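Long-range contacts in aldo-keto reductase family 1, member B4 (Aldose reductase) (Schistosoma japonicum, PDB 4HBK), which probably catalyses the NADPH-dependent reduction of aldehydes such as the open-chain form of glucose to the corresponding alcohols: residues K67-Y73 / I298-Q303; A79-R83 / D154-T158; E179-D183 / H206-K210; I218-F222 / L256-P260. All coordinates share one frame; numbering follows the deposited sequence.

Interaction 1: residues K67-Y73 / I298-Q303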
# COMPACT_ATOMS: atom_id res chain seq x y z
N LYS A 67 -9.06 6.17 15.87
CA LYS A 67 -8.52 5.21 16.83
C LYS A 67 -7.04 4.97 16.56
O LYS A 67 -6.21 5.07 17.46
CB LYS A 67 -9.30 3.89 16.79
CG LYS A 67 -8.73 2.76 17.65
CD LYS A 67 -8.82 3.07 19.15
CE LYS A 67 -10.24 3.46 19.55
NZ LYS A 67 -10.39 3.53 21.02
N ALA A 68 -6.71 4.70 15.30
CA ALA A 68 -5.32 4.52 14.90
C ALA A 68 -4.42 5.67 15.37
O ALA A 68 -3.33 5.44 15.90
CB ALA A 68 -5.20 4.37 13.40
N LEU A 69 -4.87 6.90 15.15
CA LEU A 69 -4.03 8.06 15.46
C LEU A 69 -3.87 8.22 16.97
O LEU A 69 -2.80 8.58 17.45
CB LEU A 69 -4.56 9.35 14.82
CG LEU A 69 -4.58 9.48 13.29
CD1 LEU A 69 -5.26 10.78 12.84
CD2 LEU A 69 -3.18 9.42 12.72
N GLU A 70 -4.93 7.92 17.73
CA GLU A 70 -4.85 7.93 19.20
C GLU A 70 -3.87 6.89 19.73
O GLU A 70 -3.13 7.15 20.67
CB GLU A 70 -6.24 7.70 19.83
CG GLU A 70 -7.14 8.91 19.69
CD GLU A 70 -8.61 8.64 19.99
OE1 GLU A 70 -9.03 7.46 20.12
OE2 GLU A 70 -9.35 9.64 20.08
N ILE A 71 -3.89 5.71 19.12
CA ILE A 71 -2.98 4.64 19.48
C ILE A 71 -1.51 5.00 19.19
O ILE A 71 -0.61 4.59 19.91
CB ILE A 71 -3.41 3.33 18.76
CG1 ILE A 71 -4.63 2.73 19.48
CG2 ILE A 71 -2.27 2.31 18.70
CD1 ILE A 71 -5.42 1.75 18.64
N GLY A 72 -1.26 5.76 18.14
CA GLY A 72 0.10 6.15 17.81
C GLY A 72 0.47 6.07 16.34
O GLY A 72 1.50 6.58 15.95
N TYR A 73 -0.36 5.43 15.51
CA TYR A 73 -0.11 5.39 14.07
C TYR A 73 0.12 6.80 13.52
O TYR A 73 -0.60 7.74 13.90
CB TYR A 73 -1.31 4.80 13.33
CG TYR A 73 -1.58 3.32 13.49
CD1 TYR A 73 -2.17 2.81 14.65
CD2 TYR A 73 -1.33 2.43 12.44
CE1 TYR A 73 -2.45 1.46 14.78
CE2 TYR A 73 -1.62 1.07 12.56
CZ TYR A 73 -2.18 0.60 13.73
OH TYR A 73 -2.46 -0.74 13.86
N ILE A 298 -6.72 -2.92 15.63
CA ILE A 298 -5.91 -1.76 15.32
C ILE A 298 -4.85 -1.59 16.40
O ILE A 298 -3.69 -1.35 16.09
CB ILE A 298 -6.76 -0.49 15.20
CG1 ILE A 298 -7.74 -0.66 14.03
CG2 ILE A 298 -5.86 0.71 14.97
CD1 ILE A 298 -8.83 0.38 13.96
N GLU A 299 -5.25 -1.73 17.66
CA GLU A 299 -4.31 -1.56 18.76
C GLU A 299 -3.26 -2.67 18.79
O GLU A 299 -2.07 -2.41 18.88
CB GLU A 299 -5.04 -1.49 20.10
CG GLU A 299 -4.09 -1.44 21.29
CD GLU A 299 -4.71 -0.81 22.52
OE1 GLU A 299 -3.98 -0.13 23.27
OE2 GLU A 299 -5.93 -1.00 22.75
N GLU A 300 -3.72 -3.92 18.71
CA GLU A 300 -2.82 -5.06 18.69
C GLU A 300 -1.75 -4.95 17.59
O GLU A 300 -0.56 -5.17 17.83
CB GLU A 300 -3.64 -6.35 18.55
CG GLU A 300 -2.87 -7.56 18.07
CD GLU A 300 -3.76 -8.81 17.94
OE1 GLU A 300 -4.92 -8.80 18.41
OE2 GLU A 300 -3.28 -9.82 17.39
N ASN A 301 -2.17 -4.60 16.38
CA ASN A 301 -1.24 -4.51 15.24
C ASN A 301 -0.08 -3.54 15.49
O ASN A 301 0.99 -3.67 14.89
CB ASN A 301 -1.98 -4.10 13.96
CG ASN A 301 -2.90 -5.20 13.44
OD1 ASN A 301 -2.79 -6.35 13.84
ND2 ASN A 301 -3.80 -4.84 12.52
N PHE A 302 -0.29 -2.58 16.39
CA PHE A 302 0.71 -1.54 16.60
C PHE A 302 1.78 -1.95 17.62
O PHE A 302 2.84 -1.34 17.68
CB PHE A 302 0.02 -0.23 17.02
CG PHE A 302 0.92 0.99 16.99
CD1 PHE A 302 1.27 1.57 15.77
CD2 PHE A 302 1.36 1.58 18.16
CE1 PHE A 302 2.09 2.70 15.73
CE2 PHE A 302 2.17 2.71 18.14
CZ PHE A 302 2.54 3.27 16.92
N GLN A 303 1.50 -2.98 18.42
CA GLN A 303 2.45 -3.36 19.47
C GLN A 303 3.46 -4.37 18.94
O GLN A 303 3.49 -5.52 19.38
CB GLN A 303 1.73 -3.94 20.69
CG GLN A 303 0.38 -3.29 21.03
CD GLN A 303 0.49 -1.79 21.30
OE1 GLN A 303 1.47 -1.32 21.88
NE2 GLN A 303 -0.52 -1.04 20.88
O HOH W 1 -0.26 2.12 21.68
O HOH W 2 -4.19 -2.01 11.75

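Interaction 2: residues A79-R83 / D154-T158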
# COMPACT_ATOMS: atom_id res chain seq x y z
N ALA A 79 -6.98 4.95 -0.78
CA ALA A 79 -7.10 4.76 -2.22
C ALA A 79 -8.42 5.30 -2.73
O ALA A 79 -9.46 5.19 -2.08
CB ALA A 79 -6.92 3.28 -2.60
N TYR A 80 -8.35 5.92 -3.90
CA TYR A 80 -9.53 6.50 -4.53
C TYR A 80 -10.59 5.44 -4.69
O TYR A 80 -11.78 5.69 -4.50
CB TYR A 80 -9.15 7.05 -5.90
CG TYR A 80 -10.29 7.70 -6.64
CD1 TYR A 80 -10.46 9.08 -6.62
CD2 TYR A 80 -11.20 6.94 -7.37
CE1 TYR A 80 -11.51 9.68 -7.31
CE2 TYR A 80 -12.25 7.53 -8.05
CZ TYR A 80 -12.40 8.90 -8.02
OH TYR A 80 -13.44 9.49 -8.70
N VAL A 81 -10.16 4.23 -5.04
CA VAL A 81 -11.10 3.18 -5.44
C VAL A 81 -11.97 2.64 -4.29
O VAL A 81 -12.99 2.00 -4.53
CB VAL A 81 -10.37 1.99 -6.11
CG1 VAL A 81 -9.53 1.24 -5.09
CG2 VAL A 81 -11.37 1.04 -6.75
N TYR A 82 -11.57 2.89 -3.04
CA TYR A 82 -12.36 2.42 -1.90
C TYR A 82 -13.54 3.35 -1.66
O TYR A 82 -14.42 3.06 -0.85
CB TYR A 82 -11.51 2.32 -0.64
CG TYR A 82 -10.35 1.37 -0.79
CD1 TYR A 82 -10.54 0.10 -1.31
CD2 TYR A 82 -9.07 1.74 -0.42
CE1 TYR A 82 -9.50 -0.79 -1.45
CE2 TYR A 82 -8.01 0.86 -0.56
CZ TYR A 82 -8.23 -0.40 -1.08
OH TYR A 82 -7.19 -1.29 -1.22
N ARG A 83 -13.54 4.49 -2.35
CA ARG A 83 -14.65 5.43 -2.32
C ARG A 83 -15.00 5.93 -0.91
O ARG A 83 -16.17 6.12 -0.60
CB ARG A 83 -15.88 4.78 -2.96
CG ARG A 83 -15.70 4.51 -4.44
CD ARG A 83 -16.94 4.89 -5.22
NE ARG A 83 -17.68 3.70 -5.63
CZ ARG A 83 -18.07 3.46 -6.88
NH1 ARG A 83 -17.80 4.33 -7.85
NH2 ARG A 83 -18.74 2.35 -7.16
N ASP A 154 -17.94 3.89 -14.61
CA ASP A 154 -17.79 3.23 -13.33
C ASP A 154 -16.32 2.85 -13.06
O ASP A 154 -15.50 2.82 -13.98
CB ASP A 154 -18.70 2.01 -13.29
CG ASP A 154 -20.15 2.38 -13.60
OD1 ASP A 154 -20.55 3.53 -13.34
OD2 ASP A 154 -20.89 1.51 -14.10
N LEU A 155 -16.00 2.58 -11.81
CA LEU A 155 -14.62 2.31 -11.46
C LEU A 155 -14.14 1.01 -12.10
O LEU A 155 -12.96 0.86 -12.39
CB LEU A 155 -14.42 2.31 -9.95
CG LEU A 155 -14.06 3.73 -9.50
CD1 LEU A 155 -15.22 4.67 -9.79
CD2 LEU A 155 -13.68 3.78 -8.04
N PHE A 156 -15.06 0.09 -12.31
CA PHE A 156 -14.78 -1.13 -13.04
C PHE A 156 -15.67 -1.19 -14.28
O PHE A 156 -16.71 -1.87 -14.27
CB PHE A 156 -15.03 -2.36 -12.16
CG PHE A 156 -14.00 -2.55 -11.09
CD1 PHE A 156 -12.94 -3.43 -11.27
CD2 PHE A 156 -14.09 -1.86 -9.89
CE1 PHE A 156 -11.99 -3.61 -10.28
CE2 PHE A 156 -13.15 -2.04 -8.89
CZ PHE A 156 -12.10 -2.92 -9.08
N PRO A 157 -15.29 -0.48 -15.36
CA PRO A 157 -16.13 -0.47 -16.56
C PRO A 157 -16.31 -1.89 -17.06
O PRO A 157 -15.32 -2.61 -17.20
CB PRO A 157 -15.30 0.32 -17.59
CG PRO A 157 -14.15 0.91 -16.84
CD PRO A 157 -13.97 0.15 -15.56
N THR A 158 -17.55 -2.30 -17.33
CA THR A 158 -17.82 -3.71 -17.62
C THR A 158 -18.75 -3.91 -18.83
O THR A 158 -19.65 -3.13 -19.05
CB THR A 158 -18.42 -4.42 -16.37
OG1 THR A 158 -17.53 -4.27 -15.24
CG2 THR A 158 -18.63 -5.91 -16.64

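Interaction 3: residues E179-D183 / H206-K210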
# COMPACT_ATOMS: atom_id res chain seq x y z
N GLU A 179 5.00 12.66 -12.33
CA GLU A 179 6.20 13.43 -12.04
C GLU A 179 5.86 14.89 -11.89
O GLU A 179 6.44 15.59 -11.05
CB GLU A 179 7.23 13.23 -13.14
CG GLU A 179 7.80 11.84 -13.14
CD GLU A 179 8.82 11.64 -14.22
OE1 GLU A 179 8.66 12.23 -15.32
OE2 GLU A 179 9.79 10.89 -13.98
N LYS A 180 4.90 15.35 -12.68
CA LYS A 180 4.49 16.75 -12.63
C LYS A 180 3.84 17.08 -11.30
O LYS A 180 3.93 18.20 -10.81
CB LYS A 180 3.52 17.07 -13.77
CG LYS A 180 4.15 17.10 -15.14
CD LYS A 180 3.12 17.51 -16.18
CE LYS A 180 3.67 17.42 -17.58
NZ LYS A 180 2.57 17.48 -18.60
N LEU A 181 3.17 16.10 -10.70
CA LEU A 181 2.55 16.29 -9.40
C LEU A 181 3.62 16.60 -8.36
O LEU A 181 3.41 17.40 -7.44
CB LEU A 181 1.76 15.04 -8.98
CG LEU A 181 0.56 14.68 -9.87
CD1 LEU A 181 -0.03 13.33 -9.49
CD2 LEU A 181 -0.51 15.78 -9.84
N VAL A 182 4.78 15.97 -8.51
CA VAL A 182 5.90 16.24 -7.62
C VAL A 182 6.45 17.65 -7.90
O VAL A 182 6.66 18.43 -6.97
CB VAL A 182 7.03 15.19 -7.78
CG1 VAL A 182 8.26 15.60 -6.97
CG2 VAL A 182 6.55 13.83 -7.36
N ASP A 183 6.68 17.97 -9.17
CA ASP A 183 7.13 19.30 -9.57
C ASP A 183 6.28 20.41 -8.93
O ASP A 183 6.80 21.42 -8.48
CB ASP A 183 7.10 19.47 -11.10
CG ASP A 183 8.09 18.56 -11.83
OD1 ASP A 183 9.03 18.03 -11.21
OD2 ASP A 183 7.93 18.39 -13.06
N HIS A 206 12.97 5.02 -17.96
CA HIS A 206 12.43 6.19 -18.64
C HIS A 206 12.27 7.41 -17.74
O HIS A 206 12.07 8.52 -18.23
CB HIS A 206 11.06 5.89 -19.25
CG HIS A 206 11.11 5.04 -20.48
ND1 HIS A 206 11.04 3.66 -20.45
CD2 HIS A 206 11.22 5.38 -21.79
CE1 HIS A 206 11.10 3.19 -21.68
NE2 HIS A 206 11.21 4.21 -22.51
N CYS A 207 12.32 7.20 -16.43
CA CYS A 207 11.86 8.22 -15.50
C CYS A 207 12.87 9.36 -15.29
O CYS A 207 14.08 9.19 -15.43
CB CYS A 207 11.51 7.60 -14.15
SG CYS A 207 12.94 6.98 -13.25
N ARG A 208 12.33 10.52 -14.95
CA ARG A 208 13.13 11.64 -14.50
C ARG A 208 13.16 11.59 -12.98
O ARG A 208 14.17 11.92 -12.36
CB ARG A 208 12.52 12.95 -15.00
CG ARG A 208 13.01 14.20 -14.27
CD ARG A 208 12.60 15.47 -15.01
NE ARG A 208 11.15 15.59 -15.19
CZ ARG A 208 10.33 16.19 -14.32
NH1 ARG A 208 9.03 16.25 -14.56
NH2 ARG A 208 10.82 16.72 -13.20
N ILE A 209 12.04 11.17 -12.37
CA ILE A 209 11.93 11.02 -10.92
C ILE A 209 11.63 9.56 -10.60
O ILE A 209 10.65 9.00 -11.07
CB ILE A 209 10.78 11.87 -10.35
CG1 ILE A 209 11.01 13.35 -10.62
CG2 ILE A 209 10.64 11.63 -8.85
CD1 ILE A 209 9.84 14.24 -10.18
N LYS A 210 12.51 8.94 -9.83
CA LYS A 210 12.37 7.52 -9.55
C LYS A 210 11.20 7.24 -8.61
O LYS A 210 10.88 8.05 -7.74
CB LYS A 210 13.67 6.95 -8.99
CG LYS A 210 14.80 6.99 -10.01
CD LYS A 210 15.86 5.93 -9.75
CE LYS A 210 17.00 6.46 -8.92
NZ LYS A 210 18.27 5.70 -9.16
O HOH W 3 9.74 10.93 -17.50
O HOH W 4 7.71 14.75 -16.80

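Interaction 4: residues I218-F222 / L256-P260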
# COMPACT_ATOMS: atom_id res chain seq x y z
N ILE A 218 2.44 -9.05 0.38
CA ILE A 218 3.52 -9.74 1.06
C ILE A 218 3.06 -10.22 2.45
O ILE A 218 2.52 -9.45 3.26
CB ILE A 218 4.77 -8.83 1.23
CG1 ILE A 218 5.07 -8.07 -0.06
CG2 ILE A 218 5.99 -9.66 1.65
CD1 ILE A 218 6.24 -7.09 0.10
N HIS A 219 3.28 -11.51 2.71
CA HIS A 219 2.99 -12.08 4.02
C HIS A 219 3.60 -13.47 4.10
O HIS A 219 4.15 -13.98 3.11
CB HIS A 219 1.48 -12.13 4.27
CG HIS A 219 0.72 -12.76 3.14
ND1 HIS A 219 0.58 -14.12 3.02
CD2 HIS A 219 0.09 -12.21 2.07
CE1 HIS A 219 -0.12 -14.39 1.93
NE2 HIS A 219 -0.42 -13.25 1.33
N ALA A 220 3.53 -14.08 5.27
CA ALA A 220 4.24 -15.33 5.50
C ALA A 220 3.80 -16.43 4.54
O ALA A 220 4.56 -17.35 4.29
CB ALA A 220 4.08 -15.77 6.95
N ASN A 221 2.59 -16.33 4.00
CA ASN A 221 2.10 -17.34 3.05
C ASN A 221 2.33 -16.94 1.61
O ASN A 221 1.97 -17.67 0.69
CB ASN A 221 0.61 -17.66 3.28
CG ASN A 221 0.40 -18.90 4.12
OD1 ASN A 221 1.34 -19.65 4.41
ND2 ASN A 221 -0.85 -19.14 4.51
N PHE A 222 2.92 -15.76 1.42
CA PHE A 222 3.38 -15.32 0.10
C PHE A 222 4.51 -14.31 0.24
O PHE A 222 4.29 -13.10 0.19
CB PHE A 222 2.23 -14.74 -0.72
CG PHE A 222 2.57 -14.57 -2.16
CD1 PHE A 222 2.77 -15.67 -2.97
CD2 PHE A 222 2.71 -13.31 -2.71
CE1 PHE A 222 3.10 -15.52 -4.31
CE2 PHE A 222 3.04 -13.15 -4.04
CZ PHE A 222 3.23 -14.26 -4.84
N LEU A 256 -3.53 -17.68 8.27
CA LEU A 256 -2.18 -17.44 8.77
C LEU A 256 -2.10 -17.35 10.28
O LEU A 256 -1.16 -17.88 10.89
CB LEU A 256 -1.61 -16.15 8.17
CG LEU A 256 -0.71 -16.33 6.95
CD1 LEU A 256 -0.12 -14.97 6.56
CD2 LEU A 256 0.38 -17.33 7.27
N LEU A 257 -3.07 -16.67 10.88
CA LEU A 257 -3.10 -16.46 12.32
C LEU A 257 -3.18 -17.79 13.06
O LEU A 257 -3.00 -17.85 14.28
CB LEU A 257 -4.29 -15.57 12.71
CG LEU A 257 -4.34 -14.15 12.14
CD1 LEU A 257 -5.72 -13.52 12.35
CD2 LEU A 257 -3.25 -13.31 12.77
N THR A 258 -3.42 -18.85 12.31
CA THR A 258 -3.69 -20.15 12.87
C THR A 258 -2.56 -21.18 12.64
O THR A 258 -2.56 -22.26 13.21
CB THR A 258 -5.07 -20.64 12.34
OG1 THR A 258 -6.02 -20.60 13.41
CG2 THR A 258 -4.99 -22.02 11.75
N LYS A 259 -1.59 -20.82 11.80
CA LYS A 259 -0.48 -21.70 11.45
C LYS A 259 0.30 -22.11 12.70
O LYS A 259 0.61 -21.27 13.55
CB LYS A 259 0.44 -20.97 10.47
CG LYS A 259 1.21 -21.86 9.49
CD LYS A 259 2.23 -21.06 8.66
CE LYS A 259 1.99 -21.15 7.16
NZ LYS A 259 1.84 -22.56 6.68
N PRO A 260 0.63 -23.41 12.84
CA PRO A 260 1.32 -23.84 14.07
C PRO A 260 2.64 -23.10 14.38
O PRO A 260 2.83 -22.69 15.53
CB PRO A 260 1.56 -25.33 13.82
CG PRO A 260 0.47 -25.74 12.87
CD PRO A 260 0.27 -24.54 11.97

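Interaction 1: residues K67-Y73 / I298-Q303
The F302 side chain is the main bump of the 298-303 side: its ring lies in the hollow formed by I71, the turn at G72 and the Y73 ring. CG2 of I71 rides 3.7 Å from CD2 of F302, and CZ of F302 comes within 3.5 Å of the carbonyl carbon of G72. G72, the first residue after helix 60-71, has positive phi; having no side chain, it lets the ring come down onto the backbone. CD1 of F302 sits over the centre of one face of Y73, the two ring planes inclined at 34°, an oblique pair. In the other direction, CD1 of I71 fills the notch beside CA and CB of E299, 3.5 Å from the CA of E299, while CG2 of I298 settles among A68, I71 and Y73, 3.5 Å from CE1 of Y73. These side chains join neighbouring outer helices of the (β/α)8 barrel, 60-71 after the first strand of the parallel barrel and 295-302 after the last, so the contact spans the seam where the barrel closes. The axes of 67-71 and 298-302 approach to 9.8 Å and cross at -37°. With CG anti to its carbonyl carbon (chi1 -71°), the Y73 ring reaches across to helix 295-302. There the OH donates to O of I298 at 2.6 Å, in the carbonyl plane and on a lone pair. A water donates to the same OH and accepts from ND2 of N301. Beside I71 and Q303, another water bridges O of I71 and NE2 of Q303.

Interaction 2: residues A79-R83 / D154-T158
The backbones of V81 and L155 approach to 7.0 Å between CA atoms, a short 3-10 turn at 80-82 facing an irregular loop. L155 bridges the two backbones with its methyl branches. CD2 makes the most contacts: it lies 3.7 Å from CA of V81 and 3.8 Å from CG2 of V81, and it also meets the Y80 ring at its edge, 4.0 Å from CE2 of Y80. V81 holds CG2 opposite its backbone N and beside its carbonyl carbon, where this methyl can touch both L155 and, more loosely, CE2 of F156 at 4.2 Å. In the aldo-keto reductase (β/α)8 barrel the two loops follow the second and fourth strands of the parallel barrel, at the end of the barrel that carries the active site. The turn 80-82 includes Y82, the predicted proton donor, whose CB points away from 154-158 and whose OH is hydrogen-bonded to NZ of K291. V81 also packs against H144, a predicted substrate-binding residue, while W113 touches V81, meets the F156 ring and donates from NE1 to O of L155. The other branch of L155, CD1, lies obliquely beside the R83 guanidinium, with R83 and L155 running past each other in opposite directions. R83 bends at chi2 and chi3 to place its charged end alongside the leucine, on the exposed margin of the contact.

Interaction 3: residues E179-D183 / H206-K210
NH1 and NH2 of R208 pair with the two oxygens of D183 in a bidentate salt bridge. NH2 of R208 reaches OD1 of D183 at 3.0 Å, nearly straight at 178° and in the guanidinium plane, while NH1 of R208 meets OD2 of D183 at 2.8 Å, with OD2 21° out of the guanidinium plane. E179 binds the loop backbone instead. Its chain is extended beyond CG, which carries OE2 to two consecutive amides: N of R208 at 2.7 Å on the syn lone pair and N of I209 at 2.8 Å from above the carboxylate plane. The other oxygen, OE1, takes two waters, one of which also accepts from NH1 of R208. This buried carboxylate is thus held by backbone and solvent, and the nearby guanidinium charge would probably favour its ionised form. Next to the polar groups, I209 and V182 reach toward each other tip to tip, CD1 of I209 lying 3.8 Å from CB of V182. I209 also receives a bond from NE1 of W175 at its carbonyl oxygen. Helix 171-183 thereby holds the segment between helix 197-206 and strand 213-217, an αβ loop on the side of the (β/α)8 barrel away from the catalytic end.

Interaction 4: residues I218-F222 / L256-P260
L256 holds CG at chi1 -97°, away from the usual staggered values, and with chi2 near -175° sends both methyls into the turn 219-222. H219 has its ring folded back between its backbone N and carbonyl carbon (chi1 50°), which brings ND1 to 3.7 Å from CD1 of L256. CD2, the other methyl, lies 4.0 Å from CB of A220 and slides past the N221 amide, 3.5 Å from CG of N221. Residues 219-222 form a type I beta turn, closed by F222 N donating to O of H219, and a weak bond from N of N221 to ND1 of H219 ties the imidazole to the turn. CE of K259 lies 3.2 Å from OD1 of N221. NE2 of H219 is hydrogen-bonded to OE2 of E217, NZ of K259 to O of E320, and OD1 of N221 receives a weak bond from N of L322. Helix 273-283 covers A220 and L256 through L277. Between these loops, which follow strands 213-217 and 237-241 of the barrel, the contact is therefore mainly apolar, one leucine filling a bay of imidazole, alanine and amide, while the polar ends find their partners outside it.

How the interactions relate
All four contacts tie together parts of one (β/α)8 barrel. Interaction 1 is the longest-range, and the other three lie along the chain within the loop it closes; interactions 2, 3 and 4 follow one another in series. Interaction 2 lies at the predicted active site: its segment 79-83 carries Y82, the predicted proton donor, and V81 is about 3 Å (side chains) from H144, a predicted substrate-binding residue. Interactions 1 and 4 approach most closely, nearest atoms about 6 Å apart, and both pack beside helix 273-283. Interactions 3 and 4 are the most distant pair, centres 36 Å apart, on opposite sides of the chain's centre. None of the four touches another.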